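Local coordinates for protein acyl-CoA dehydrogenase (Geobacillus kaustophilus, PDB 2PG0) that probably catalyses the FAD-dependent dehydrogenation of thioester-bound acyl chains, introducing a double bond between the alpha and beta carbons, at residues Ile77-Glu82 with Ala256-Glu261; Ala260-Ser265 with Ala356-Asp361; Arg302-Arg307 with Ser323-Trp328; Glu331-Val336 with Arg360-Ser365. All blocks are in the same frame, centred on the assembly; numbering follows the deposited sequence.

Contact 1. Residues Ile77-Glu82 with Ala256-Glu261; sequences INEELE and AQTAAE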
# COMPACT_ATOMS: atom_id res chain seq x y z
N ILE A 77 -30.20 1.07 -14.59
CA ILE A 77 -30.80 -0.10 -13.96
C ILE A 77 -29.80 -0.78 -13.04
O ILE A 77 -30.09 -1.04 -11.87
CB ILE A 77 -31.39 -1.09 -15.02
CG1 ILE A 77 -32.67 -0.51 -15.63
CG2 ILE A 77 -31.69 -2.45 -14.39
CD1 ILE A 77 -33.11 -1.21 -16.91
N ASN A 78 -28.61 -1.06 -13.56
CA ASN A 78 -27.63 -1.80 -12.78
C ASN A 78 -27.11 -1.03 -11.57
O ASN A 78 -26.89 -1.61 -10.50
CB ASN A 78 -26.50 -2.30 -13.66
CG ASN A 78 -27.00 -3.23 -14.75
OD1 ASN A 78 -28.06 -3.85 -14.61
ND2 ASN A 78 -26.26 -3.33 -15.83
N GLU A 79 -26.96 0.29 -11.72
CA GLU A 79 -26.55 1.15 -10.60
C GLU A 79 -27.61 1.13 -9.51
O GLU A 79 -27.31 0.92 -8.33
CB GLU A 79 -26.31 2.58 -11.06
CG GLU A 79 -24.98 2.79 -11.76
CD GLU A 79 -24.75 4.23 -12.19
OE1 GLU A 79 -25.65 5.09 -12.00
OE2 GLU A 79 -23.66 4.49 -12.74
N GLU A 80 -28.87 1.35 -9.91
CA GLU A 80 -29.96 1.39 -8.94
C GLU A 80 -30.18 0.05 -8.23
O GLU A 80 -30.50 0.02 -7.04
CB GLU A 80 -31.25 1.91 -9.59
CG GLU A 80 -31.19 3.41 -9.97
CD GLU A 80 -30.78 4.32 -8.82
OE1 GLU A 80 -31.34 4.20 -7.71
OE2 GLU A 80 -29.90 5.19 -9.02
N LEU A 81 -29.99 -1.05 -8.95
CA LEU A 81 -30.10 -2.38 -8.33
C LEU A 81 -28.97 -2.63 -7.32
O LEU A 81 -29.20 -3.22 -6.27
CB LEU A 81 -30.13 -3.47 -9.40
CG LEU A 81 -31.44 -3.62 -10.19
CD1 LEU A 81 -31.24 -4.59 -11.33
CD2 LEU A 81 -32.60 -4.07 -9.29
N GLU A 82 -27.76 -2.19 -7.65
CA GLU A 82 -26.63 -2.32 -6.71
C GLU A 82 -26.86 -1.48 -5.46
O GLU A 82 -26.49 -1.89 -4.35
CB GLU A 82 -25.30 -1.97 -7.38
CG GLU A 82 -24.05 -2.25 -6.51
CD GLU A 82 -23.85 -3.75 -6.19
OE1 GLU A 82 -24.23 -4.62 -7.00
OE2 GLU A 82 -23.29 -4.06 -5.12
N ALA A 256 -19.30 -2.40 -9.05
CA ALA A 256 -18.30 -2.18 -8.01
C ALA A 256 -18.14 -0.69 -7.67
O ALA A 256 -17.98 -0.33 -6.50
CB ALA A 256 -16.97 -2.81 -8.40
N GLN A 257 -18.20 0.17 -8.69
CA GLN A 257 -18.11 1.61 -8.50
C GLN A 257 -19.27 2.09 -7.62
O GLN A 257 -19.07 2.83 -6.65
CB GLN A 257 -18.11 2.35 -9.85
CG GLN A 257 -18.04 3.88 -9.76
CD GLN A 257 -16.76 4.38 -9.12
OE1 GLN A 257 -15.67 3.81 -9.31
NE2 GLN A 257 -16.88 5.45 -8.33
N THR A 258 -20.47 1.65 -7.97
CA THR A 258 -21.67 1.96 -7.18
C THR A 258 -21.58 1.45 -5.73
O THR A 258 -21.97 2.15 -4.79
CB THR A 258 -22.93 1.41 -7.85
OG1 THR A 258 -23.00 1.89 -9.19
CG2 THR A 258 -24.18 1.87 -7.10
N ALA A 259 -21.08 0.23 -5.56
CA ALA A 259 -20.92 -0.37 -4.22
C ALA A 259 -19.99 0.49 -3.36
O ALA A 259 -20.30 0.75 -2.19
CB ALA A 259 -20.40 -1.80 -4.33
N ALA A 260 -18.88 0.93 -3.94
CA ALA A 260 -17.93 1.82 -3.25
C ALA A 260 -18.61 3.14 -2.82
O ALA A 260 -18.45 3.59 -1.68
CB ALA A 260 -16.73 2.12 -4.15
N GLU A 261 -19.35 3.74 -3.75
CA GLU A 261 -20.11 4.98 -3.49
C GLU A 261 -21.11 4.81 -2.35
O GLU A 261 -21.22 5.68 -1.47
CB GLU A 261 -20.79 5.47 -4.77
CG GLU A 261 -19.81 6.11 -5.77
CD GLU A 261 -20.32 6.18 -7.21
OE1 GLU A 261 -21.42 5.67 -7.51
OE2 GLU A 261 -19.60 6.73 -8.07
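Glu79 and Glu82 of helix 71-84 meet Thr258 and Ala259 of helix 237-273 where the N-terminal helical domain of the acyl-CoA dehydrogenase fold packs on the C-terminal helical bundle. The two segments run broadly the same way, with axes 9.0 Å apart at closest and a crossing angle of -40°, a spacing that puts the CA atoms of Glu79 and Thr258 6.0 Å apart. Along the first helix, Glu79 comes first. Its CG lies beside the backbone N (chi1 -78°) and the chain then extends, so that it crosses the threonine side chain at about a right angle, with CG 3.4 Å from Thr258 OG1. That hydroxyl is engaged in its own helix, with Ile254 O. The carboxylate of Glu79 travels on to salt bridges with Arg18 and Arg302, from two different helices. Glu79 OE2 also lies 5.8 Å from Glu261 OE1, a pairing of like charges that Arg302, bridged to both side chains, probably makes tolerable. The methyl of the threonine sits over the first helix, with Thr258 CG2 3.5 Å from Glu79 O. One turn on, Glu82 slides past Thr258 in the opposite sense, its CB 4.0 Å from Thr258 CG2. Here CG is anti to the backbone N (chi1 -173°), and a bend at the next bond carries the carboxylate to the hydroxyl of Ser86. The oxygen that bonds Ser86 OG, Glu82 OE2, also lies 3.8 Å from Ala259 CB.

Contact 2. Residues Ala260-Ser265 with Ala356-Asp361; sequences AEVMFS and ARRYRD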
# COMPACT_ATOMS: atom_id res chain seq x y z
N ALA A 260 -18.88 0.93 -3.94
CA ALA A 260 -17.93 1.82 -3.25
C ALA A 260 -18.61 3.14 -2.82
O ALA A 260 -18.45 3.59 -1.68
CB ALA A 260 -16.73 2.12 -4.15
N GLU A 261 -19.35 3.74 -3.75
CA GLU A 261 -20.11 4.98 -3.49
C GLU A 261 -21.11 4.81 -2.35
O GLU A 261 -21.22 5.68 -1.47
CB GLU A 261 -20.79 5.47 -4.77
CG GLU A 261 -19.81 6.11 -5.77
CD GLU A 261 -20.32 6.18 -7.21
OE1 GLU A 261 -21.42 5.67 -7.51
OE2 GLU A 261 -19.60 6.73 -8.07
N VAL A 262 -21.83 3.69 -2.36
CA VAL A 262 -22.77 3.33 -1.29
C VAL A 262 -22.06 3.18 0.05
O VAL A 262 -22.50 3.73 1.07
CB VAL A 262 -23.58 2.04 -1.62
CG1 VAL A 262 -24.38 1.54 -0.40
CG2 VAL A 262 -24.52 2.28 -2.81
N MET A 263 -20.97 2.41 0.06
CA MET A 263 -20.22 2.16 1.29
C MET A 263 -19.61 3.44 1.87
O MET A 263 -19.58 3.62 3.10
CB MET A 263 -19.17 1.06 1.07
CG MET A 263 -19.78 -0.34 1.03
SD MET A 263 -18.59 -1.72 0.89
CE MET A 263 -18.02 -1.48 -0.79
N PHE A 264 -19.14 4.33 1.00
CA PHE A 264 -18.62 5.63 1.43
C PHE A 264 -19.71 6.44 2.13
O PHE A 264 -19.48 7.00 3.21
CB PHE A 264 -18.03 6.40 0.24
CG PHE A 264 -17.55 7.78 0.59
CD1 PHE A 264 -16.29 7.97 1.14
CD2 PHE A 264 -18.38 8.88 0.39
CE1 PHE A 264 -15.85 9.25 1.47
CE2 PHE A 264 -17.94 10.17 0.72
CZ PHE A 264 -16.68 10.35 1.26
N SER A 265 -20.89 6.49 1.52
CA SER A 265 -22.02 7.23 2.08
C SER A 265 -22.40 6.69 3.46
O SER A 265 -22.64 7.46 4.39
CB SER A 265 -23.21 7.21 1.13
OG SER A 265 -24.29 7.96 1.69
N ALA A 356 -21.93 -4.52 7.10
CA ALA A 356 -21.47 -5.91 7.24
C ALA A 356 -21.73 -6.69 5.95
O ALA A 356 -20.83 -7.38 5.43
CB ALA A 356 -22.13 -6.58 8.44
N ARG A 357 -22.95 -6.59 5.45
CA ARG A 357 -23.38 -7.26 4.23
C ARG A 357 -22.63 -6.73 3.00
O ARG A 357 -22.18 -7.51 2.16
CB ARG A 357 -24.87 -7.05 4.07
CG ARG A 357 -25.51 -7.70 2.90
CD ARG A 357 -26.81 -6.94 2.69
NE ARG A 357 -26.64 -6.04 1.59
CZ ARG A 357 -27.40 -5.00 1.29
NH1 ARG A 357 -28.44 -4.63 2.05
NH2 ARG A 357 -27.09 -4.32 0.21
N ARG A 358 -22.50 -5.41 2.90
CA ARG A 358 -21.76 -4.78 1.80
C ARG A 358 -20.32 -5.31 1.78
O ARG A 358 -19.79 -5.62 0.71
CB ARG A 358 -21.77 -3.25 1.93
CG ARG A 358 -23.17 -2.63 1.98
CD ARG A 358 -23.75 -2.43 0.60
NE ARG A 358 -25.05 -1.76 0.63
CZ ARG A 358 -25.85 -1.62 -0.42
NH1 ARG A 358 -25.50 -2.10 -1.62
NH2 ARG A 358 -27.02 -0.99 -0.28
N TYR A 359 -19.72 -5.42 2.96
CA TYR A 359 -18.35 -5.93 3.12
C TYR A 359 -18.21 -7.38 2.63
O TYR A 359 -17.26 -7.70 1.91
CB TYR A 359 -17.89 -5.81 4.58
CG TYR A 359 -16.52 -6.41 4.87
CD1 TYR A 359 -15.39 -5.59 4.89
CD2 TYR A 359 -16.37 -7.77 5.14
CE1 TYR A 359 -14.13 -6.12 5.17
CE2 TYR A 359 -15.13 -8.31 5.42
CZ TYR A 359 -14.01 -7.49 5.43
OH TYR A 359 -12.76 -8.01 5.71
N ARG A 360 -19.16 -8.24 3.01
CA ARG A 360 -19.14 -9.64 2.58
C ARG A 360 -19.40 -9.80 1.08
O ARG A 360 -18.92 -10.75 0.46
CB ARG A 360 -20.17 -10.47 3.36
CG ARG A 360 -19.79 -10.76 4.82
CD ARG A 360 -20.74 -11.75 5.48
NE ARG A 360 -22.06 -11.15 5.71
CZ ARG A 360 -23.10 -11.29 4.89
NH1 ARG A 360 -23.00 -12.01 3.78
NH2 ARG A 360 -24.25 -10.69 5.19
N ASP A 361 -20.14 -8.85 0.50
CA ASP A 361 -20.56 -8.93 -0.91
C ASP A 361 -19.45 -8.53 -1.89
O ASP A 361 -19.35 -9.08 -2.99
CB ASP A 361 -21.81 -8.08 -1.15
CG ASP A 361 -23.09 -8.73 -0.60
OD1 ASP A 361 -23.01 -9.85 -0.06
OD2 ASP A 361 -24.19 -8.12 -0.72
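Val262 and Met263, neighbours on helix 237-273, address two different parts of one arginine, Arg358 of the short helix 354-361. The valine stands at about a right angle to it and lays CG1 over the middle of the guanidinium, 3.4 Å above the plane. On the opposite face lies Arg357 NH2, 3.0 Å from that plane, so the flat group is sandwiched between a methyl and a second arginine. Met263 takes the aliphatic part instead: its CG is 3.6 Å from Arg358 CB, and its SD, at 3.7 Å from the same CB, follows before the chain turns at chi3 (-70°). Arg358 reaches the valine by bending at chi2 (-83°), which swings its charged end round to lie against the valine methyl. The guanidinium is well supplied with acceptors: NH1 bonds Glu82 O, while NH2 serves Lys83 O and the carboxylate of Glu354. Arg357 NH2 adds a bond to Val84 O, so the two neighbouring guanidinium groups face carbonyls at the C-terminal end of helix 71-84, whose partial negative charge probably eases their closeness. With a leucine in place of Arg358, the carbonyls of Glu82 and Lys83 and the carboxylate of Glu354 would probably lose a donor, and Val262 CG1 its flat partner. The segments run nearly antiparallel, at 150°, with axes 10.8 Å apart, a wide spacing bridged by long side chains. This is helix-on-helix packing within the C-terminal helical domain of an acyl-CoA dehydrogenase, beside its subunit interface.

Contact 3. Residues Arg302-Arg307 with Ser323-Trp328; sequences RTFVDR and SMAKWW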
# COMPACT_ATOMS: atom_id res chain seq x y z
N ARG A 302 -15.08 6.76 -10.80
CA ARG A 302 -16.31 7.26 -11.43
C ARG A 302 -16.01 7.95 -12.76
O ARG A 302 -16.67 7.69 -13.77
CB ARG A 302 -17.06 8.21 -10.47
CG ARG A 302 -18.33 8.88 -11.06
CD ARG A 302 -19.28 7.90 -11.78
NE ARG A 302 -19.93 6.93 -10.90
CZ ARG A 302 -20.76 5.97 -11.33
NH1 ARG A 302 -21.03 5.83 -12.63
NH2 ARG A 302 -21.31 5.14 -10.45
N THR A 303 -15.01 8.82 -12.76
CA THR A 303 -14.59 9.52 -13.97
C THR A 303 -14.13 8.54 -15.05
O THR A 303 -14.48 8.69 -16.23
CB THR A 303 -13.50 10.57 -13.67
OG1 THR A 303 -13.97 11.44 -12.63
CG2 THR A 303 -13.16 11.41 -14.91
N PHE A 304 -13.37 7.52 -14.65
CA PHE A 304 -12.84 6.54 -15.60
C PHE A 304 -13.94 5.64 -16.17
O PHE A 304 -14.06 5.48 -17.39
CB PHE A 304 -11.73 5.70 -14.95
CG PHE A 304 -10.93 4.89 -15.93
CD1 PHE A 304 -9.92 5.49 -16.68
CD2 PHE A 304 -11.19 3.54 -16.11
CE1 PHE A 304 -9.17 4.76 -17.59
CE2 PHE A 304 -10.44 2.78 -17.02
CZ PHE A 304 -9.43 3.40 -17.76
N VAL A 305 -14.76 5.06 -15.29
CA VAL A 305 -15.84 4.18 -15.78
C VAL A 305 -16.82 4.93 -16.68
O VAL A 305 -17.28 4.39 -17.69
CB VAL A 305 -16.55 3.42 -14.63
CG1 VAL A 305 -17.51 4.32 -13.87
CG2 VAL A 305 -17.25 2.16 -15.16
N ASP A 306 -17.10 6.19 -16.34
CA ASP A 306 -17.99 7.04 -17.14
C ASP A 306 -17.42 7.28 -18.53
O ASP A 306 -18.15 7.25 -19.52
CB ASP A 306 -18.24 8.38 -16.44
CG ASP A 306 -19.35 8.31 -15.39
OD1 ASP A 306 -20.01 7.25 -15.23
OD2 ASP A 306 -19.57 9.34 -14.73
N ARG A 307 -16.10 7.49 -18.60
CA ARG A 307 -15.44 7.65 -19.90
C ARG A 307 -15.49 6.35 -20.72
O ARG A 307 -15.76 6.38 -21.92
CB ARG A 307 -14.00 8.14 -19.72
CG ARG A 307 -13.28 8.48 -21.02
CD ARG A 307 -13.94 9.63 -21.75
NE ARG A 307 -13.28 9.86 -23.04
CZ ARG A 307 -13.64 9.26 -24.16
NH1 ARG A 307 -14.66 8.41 -24.17
NH2 ARG A 307 -12.98 9.51 -25.29
N SER A 323 -10.66 -3.61 -18.95
CA SER A 323 -9.88 -4.49 -18.07
C SER A 323 -9.25 -3.70 -16.93
O SER A 323 -9.25 -4.15 -15.78
CB SER A 323 -8.81 -5.24 -18.87
OG SER A 323 -9.43 -6.06 -19.86
N MET A 324 -8.74 -2.51 -17.26
CA MET A 324 -8.27 -1.53 -16.27
C MET A 324 -9.37 -1.17 -15.27
O MET A 324 -9.19 -1.25 -14.05
CB MET A 324 -7.79 -0.25 -16.98
CG MET A 324 -6.43 -0.37 -17.67
SD MET A 324 -5.93 1.13 -18.55
CE MET A 324 -4.24 0.65 -18.98
N ALA A 325 -10.52 -0.76 -15.81
CA ALA A 325 -11.67 -0.39 -15.00
C ALA A 325 -12.08 -1.53 -14.06
O ALA A 325 -12.23 -1.32 -12.85
CB ALA A 325 -12.84 0.04 -15.90
N LYS A 326 -12.20 -2.74 -14.61
CA LYS A 326 -12.63 -3.90 -13.83
C LYS A 326 -11.71 -4.20 -12.64
O LYS A 326 -12.19 -4.31 -11.52
CB LYS A 326 -12.78 -5.13 -14.73
CG LYS A 326 -13.61 -6.27 -14.13
CD LYS A 326 -12.75 -7.13 -13.21
CE LYS A 326 -13.51 -8.33 -12.70
NZ LYS A 326 -12.73 -9.11 -11.71
N TRP A 327 -10.41 -4.35 -12.87
CA TRP A 327 -9.54 -4.73 -11.76
C TRP A 327 -9.35 -3.60 -10.76
O TRP A 327 -9.44 -3.82 -9.55
CB TRP A 327 -8.19 -5.34 -12.24
CG TRP A 327 -7.07 -4.36 -12.49
CD1 TRP A 327 -6.65 -3.88 -13.70
CD2 TRP A 327 -6.20 -3.77 -11.51
NE1 TRP A 327 -5.59 -3.02 -13.53
CE2 TRP A 327 -5.30 -2.93 -12.20
CE3 TRP A 327 -6.12 -3.86 -10.11
CZ2 TRP A 327 -4.31 -2.19 -11.54
CZ3 TRP A 327 -5.13 -3.12 -9.45
CH2 TRP A 327 -4.25 -2.29 -10.17
N TRP A 328 -9.12 -2.39 -11.25
CA TRP A 328 -8.79 -1.28 -10.36
C TRP A 328 -9.98 -0.87 -9.49
O TRP A 328 -9.81 -0.65 -8.29
CB TRP A 328 -8.23 -0.08 -11.11
CG TRP A 328 -7.63 0.92 -10.18
CD1 TRP A 328 -6.33 0.96 -9.74
CD2 TRP A 328 -8.30 2.01 -9.54
NE1 TRP A 328 -6.16 2.02 -8.88
CE2 TRP A 328 -7.35 2.68 -8.74
CE3 TRP A 328 -9.62 2.50 -9.58
CZ2 TRP A 328 -7.67 3.81 -7.98
CZ3 TRP A 328 -9.94 3.62 -8.83
CH2 TRP A 328 -8.97 4.27 -8.04
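Phe304 and Met324 form a Met-aromatic contact inside a helical hairpin of the C-terminal domain, made by helix 285-313 and helix 319-343, which run roughly antiparallel. Met324 SD lies 5.5 Å from the centroid of the Phe304 ring and 66° off its normal, an oblique approach. The closer touching is done by carbons. Phe304 holds its ring anti to the backbone N (chi1 -167°), which sends it across to the second helix, where CE2 comes 3.8 Å from Ala325 CB. That methyl meets the ring at its edge, in plane. The same ring carbon is 3.7 Å from Ala325 N, and the base of the methionine adds a further contact, Met324 CB lying 4.0 Å from Phe304 CE2. The methionine chain, extended beyond CG, crosses the phenylalanine at about a right angle. On the other side of the first helix, Asp306 OD1 lies in the plane of the Arg302 guanidinium, 3.1 Å from NH1 of this arginine, which also bridges Glu79 and Glu261. Replacing Phe304 by an alanine would probably open a gap beside Ala325 and deprive Met324 of its aromatic neighbour. The neighbourhood reaches into the third subunit: Phe304 also packs on Thr303 of that chain, and Met324 on its Thr296. This is antiparallel helix packing in the C-terminal helical domain, which in acyl-CoA dehydrogenases lies at the core of the tetramer.

Contact 4. Residues Glu331-Val336 with Arg360-Ser365; sequences EMAKRV and RDIPVS. With FAD (flavin-adenine dinucleotide), chain C.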
# COMPACT_ATOMS: atom_id res chain seq x y z
N GLU A 331 -10.74 -3.66 -6.80
CA GLU A 331 -9.77 -3.54 -5.69
C GLU A 331 -10.04 -2.31 -4.84
O GLU A 331 -9.95 -2.37 -3.62
CB GLU A 331 -8.32 -3.54 -6.19
CG GLU A 331 -7.84 -4.86 -6.79
CD GLU A 331 -7.98 -6.08 -5.85
OE1 GLU A 331 -7.98 -5.93 -4.61
OE2 GLU A 331 -8.06 -7.20 -6.38
N MET A 332 -10.37 -1.19 -5.50
CA MET A 332 -10.67 0.06 -4.80
C MET A 332 -11.90 -0.11 -3.90
O MET A 332 -11.91 0.36 -2.77
CB MET A 332 -10.93 1.16 -5.82
CG MET A 332 -10.79 2.56 -5.26
SD MET A 332 -11.67 3.69 -6.35
CE MET A 332 -13.37 3.24 -5.88
N ALA A 333 -12.91 -0.80 -4.40
CA ALA A 333 -14.14 -1.02 -3.63
C ALA A 333 -13.87 -1.93 -2.43
O ALA A 333 -14.43 -1.74 -1.36
CB ALA A 333 -15.24 -1.57 -4.53
N LYS A 334 -12.97 -2.91 -2.62
CA LYS A 334 -12.53 -3.77 -1.51
C LYS A 334 -11.85 -2.96 -0.41
O LYS A 334 -12.10 -3.18 0.77
CB LYS A 334 -11.63 -4.90 -2.03
CG LYS A 334 -12.40 -6.04 -2.69
CD LYS A 334 -11.50 -6.92 -3.58
CE LYS A 334 -10.45 -7.66 -2.79
NZ LYS A 334 -9.47 -8.33 -3.73
N ARG A 335 -11.02 -1.99 -0.82
CA ARG A 335 -10.32 -1.13 0.14
C ARG A 335 -11.31 -0.23 0.86
O ARG A 335 -11.21 -0.04 2.07
CB ARG A 335 -9.26 -0.28 -0.56
CG ARG A 335 -8.06 -1.08 -1.07
CD ARG A 335 -6.88 -0.15 -1.37
NE ARG A 335 -7.19 0.84 -2.39
CZ ARG A 335 -7.19 0.60 -3.71
NH1 ARG A 335 -6.90 -0.60 -4.18
NH2 ARG A 335 -7.48 1.58 -4.56
N VAL A 336 -12.25 0.32 0.12
CA VAL A 336 -13.35 1.07 0.71
C VAL A 336 -14.08 0.25 1.78
O VAL A 336 -14.31 0.73 2.88
CB VAL A 336 -14.31 1.61 -0.37
CG1 VAL A 336 -15.61 2.15 0.26
CG2 VAL A 336 -13.61 2.70 -1.19
N ARG A 360 -19.16 -8.24 3.01
CA ARG A 360 -19.14 -9.64 2.58
C ARG A 360 -19.40 -9.80 1.08
O ARG A 360 -18.92 -10.75 0.46
CB ARG A 360 -20.17 -10.47 3.36
CG ARG A 360 -19.79 -10.76 4.82
CD ARG A 360 -20.74 -11.75 5.48
NE ARG A 360 -22.06 -11.15 5.71
CZ ARG A 360 -23.10 -11.29 4.89
NH1 ARG A 360 -23.00 -12.01 3.78
NH2 ARG A 360 -24.25 -10.69 5.19
N ASP A 361 -20.14 -8.85 0.50
CA ASP A 361 -20.56 -8.93 -0.91
C ASP A 361 -19.45 -8.53 -1.89
O ASP A 361 -19.35 -9.08 -2.99
CB ASP A 361 -21.81 -8.08 -1.15
CG ASP A 361 -23.09 -8.73 -0.60
OD1 ASP A 361 -23.01 -9.85 -0.06
OD2 ASP A 361 -24.19 -8.12 -0.72
N ILE A 362 -18.61 -7.59 -1.49
CA ILE A 362 -17.67 -6.97 -2.43
C ILE A 362 -16.51 -7.84 -2.96
O ILE A 362 -16.18 -7.72 -4.14
CB ILE A 362 -17.16 -5.58 -1.94
CG1 ILE A 362 -16.51 -4.79 -3.09
CG2 ILE A 362 -16.25 -5.71 -0.70
CD1 ILE A 362 -17.50 -4.43 -4.21
N PRO A 363 -15.90 -8.70 -2.12
CA PRO A 363 -14.59 -9.22 -2.56
C PRO A 363 -14.64 -10.16 -3.77
O PRO A 363 -13.63 -10.30 -4.50
CB PRO A 363 -14.04 -9.92 -1.32
CG PRO A 363 -15.22 -10.27 -0.51
CD PRO A 363 -16.28 -9.24 -0.80
N VAL A 364 -15.81 -10.74 -4.02
CA VAL A 364 -15.99 -11.64 -5.16
C VAL A 364 -15.92 -10.90 -6.50
O VAL A 364 -15.65 -11.51 -7.54
CB VAL A 364 -17.28 -12.51 -5.02
CG1 VAL A 364 -18.54 -11.65 -5.11
CG2 VAL A 364 -17.30 -13.61 -6.06
N SER A 365 -16.14 -9.58 -6.48
CA SER A 365 -16.06 -8.79 -7.71
C SER A 365 -14.66 -8.83 -8.34
O SER A 365 -14.52 -8.63 -9.52
CB SER A 365 -16.54 -7.36 -7.49
OG SER A 365 -15.64 -6.61 -6.70
PA FAD C . -8.82 -20.34 -11.01
O1A FAD C . -8.57 -21.77 -10.61
O2A FAD C . -8.89 -20.14 -12.50
O5B FAD C . -7.67 -19.40 -10.36
C5B FAD C . -7.39 -19.45 -8.97
C4B FAD C . -6.42 -18.32 -8.64
O4B FAD C . -5.24 -18.50 -9.41
C3B FAD C . -7.00 -16.96 -9.03
O3B FAD C . -6.61 -15.98 -8.10
C2B FAD C . -6.33 -16.66 -10.35
O2B FAD C . -6.27 -15.27 -10.64
C1B FAD C . -4.96 -17.32 -10.14
N9A FAD C . -4.31 -17.57 -11.43
C8A FAD C . -4.69 -18.46 -12.40
N7A FAD C . -3.83 -18.36 -13.44
C5A FAD C . -2.92 -17.41 -13.15
C6A FAD C . -1.83 -16.91 -13.85
N6A FAD C . -1.61 -17.30 -15.11
N1A FAD C . -1.05 -15.91 -13.28
C2A FAD C . -1.35 -15.42 -12.03
N3A FAD C . -2.43 -15.93 -11.32
C4A FAD C . -3.20 -16.90 -11.88
N1 FAD C . -18.80 -18.48 -14.15
C2 FAD C . -19.64 -18.58 -15.24
O2 FAD C . -19.24 -19.12 -16.27
N3 FAD C . -20.94 -18.08 -15.17
C4 FAD C . -21.39 -17.49 -14.00
O4 FAD C . -22.54 -17.06 -13.94
C4X FAD C . -20.53 -17.38 -12.90
N5 FAD C . -20.97 -16.79 -11.73
C5X FAD C . -20.14 -16.71 -10.63
C6 FAD C . -20.62 -16.13 -9.46
C7 FAD C . -19.79 -16.03 -8.34
C7M FAD C . -20.35 -15.39 -7.11
C8 FAD C . -18.47 -16.53 -8.40
C8M FAD C . -17.52 -16.46 -7.24
C9 FAD C . -18.00 -17.11 -9.57
C9A FAD C . -18.83 -17.20 -10.70
N10 FAD C . -18.37 -17.78 -11.88
C10 FAD C . -19.22 -17.89 -12.98
C1' FAD C . -16.94 -18.25 -12.04
C2' FAD C . -15.85 -17.17 -12.03
O2' FAD C . -15.77 -16.44 -13.24
C3' FAD C . -14.52 -17.87 -11.76
O3' FAD C . -14.50 -18.17 -10.38
C4' FAD C . -13.27 -17.06 -12.15
O4' FAD C . -13.16 -16.90 -13.55
C5' FAD C . -11.99 -17.70 -11.62
O5' FAD C . -11.92 -19.07 -11.98
P FAD C . -11.63 -20.16 -10.83
O1P FAD C . -12.60 -19.98 -9.69
O2P FAD C . -11.70 -21.54 -11.42
O3P FAD C . -10.15 -19.82 -10.28
O HOH W 1 -11.02 -10.94 -3.79
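Lys334 and Ile362 bury the most surface here, with Ala333 next. Ile362 rests its CG1-CD1 branch against Ala333: CG1 is anti to the backbone N (chi1 -164°), and CD1 lies 3.7 Å from Ala333 CB. Beside it the lysine passes over the next residue, Lys334 CG being 3.9 Å from Pro363 CA. A bend at chi3 (65°) then lifts the ammonium to Glu331, whose OE1 is met on its syn side with Lys334 NZ at 3.0 Å. A water completes the link across the two segments, accepting from Lys334 NZ at 3.0 Å and donating to Pro363 O at 2.8 Å. The second segment is the turn that leaves helix 354-361 and passes into a 3-10 stretch, which in this flavoprotein lines the FAD pocket. Its form is held from within: Ser365 OG bonds back to Ile362 O at 2.8 Å, nearly along the C=O axis, and Ser365 N shares that acceptor. Val364, pointing away from helix 319-343, sets CG2 beside the dimethylbenzene end of the flavin, 3.7 Å from FAD C7M. Pro363 and Lys334 also pack on Met341 and Gln342 of the second subunit.

How the contacts relate
From the N terminus, contact 1 closes the longest loop, joining the N-terminal helical domain to helix 237-273 across the intervening beta domain. Contact 2 opens almost where contact 1 ends, the two sharing Ala260 and Glu261, and its loop runs through the C-terminal domain to helix 354-361. Contact 3 lies wholly within that loop. Contact 4 opens later, also within that loop, after contact 3 has closed, and ends on the same stretch as contact 2, sharing Arg360 and Asp361. Further ties cross between them: Lys326 NZ of contact 3 is 2.9 Å from Ser365 O of contact 4, and Ala259 CB of contact 1 packs 3.9 Å from Ile362 CD1.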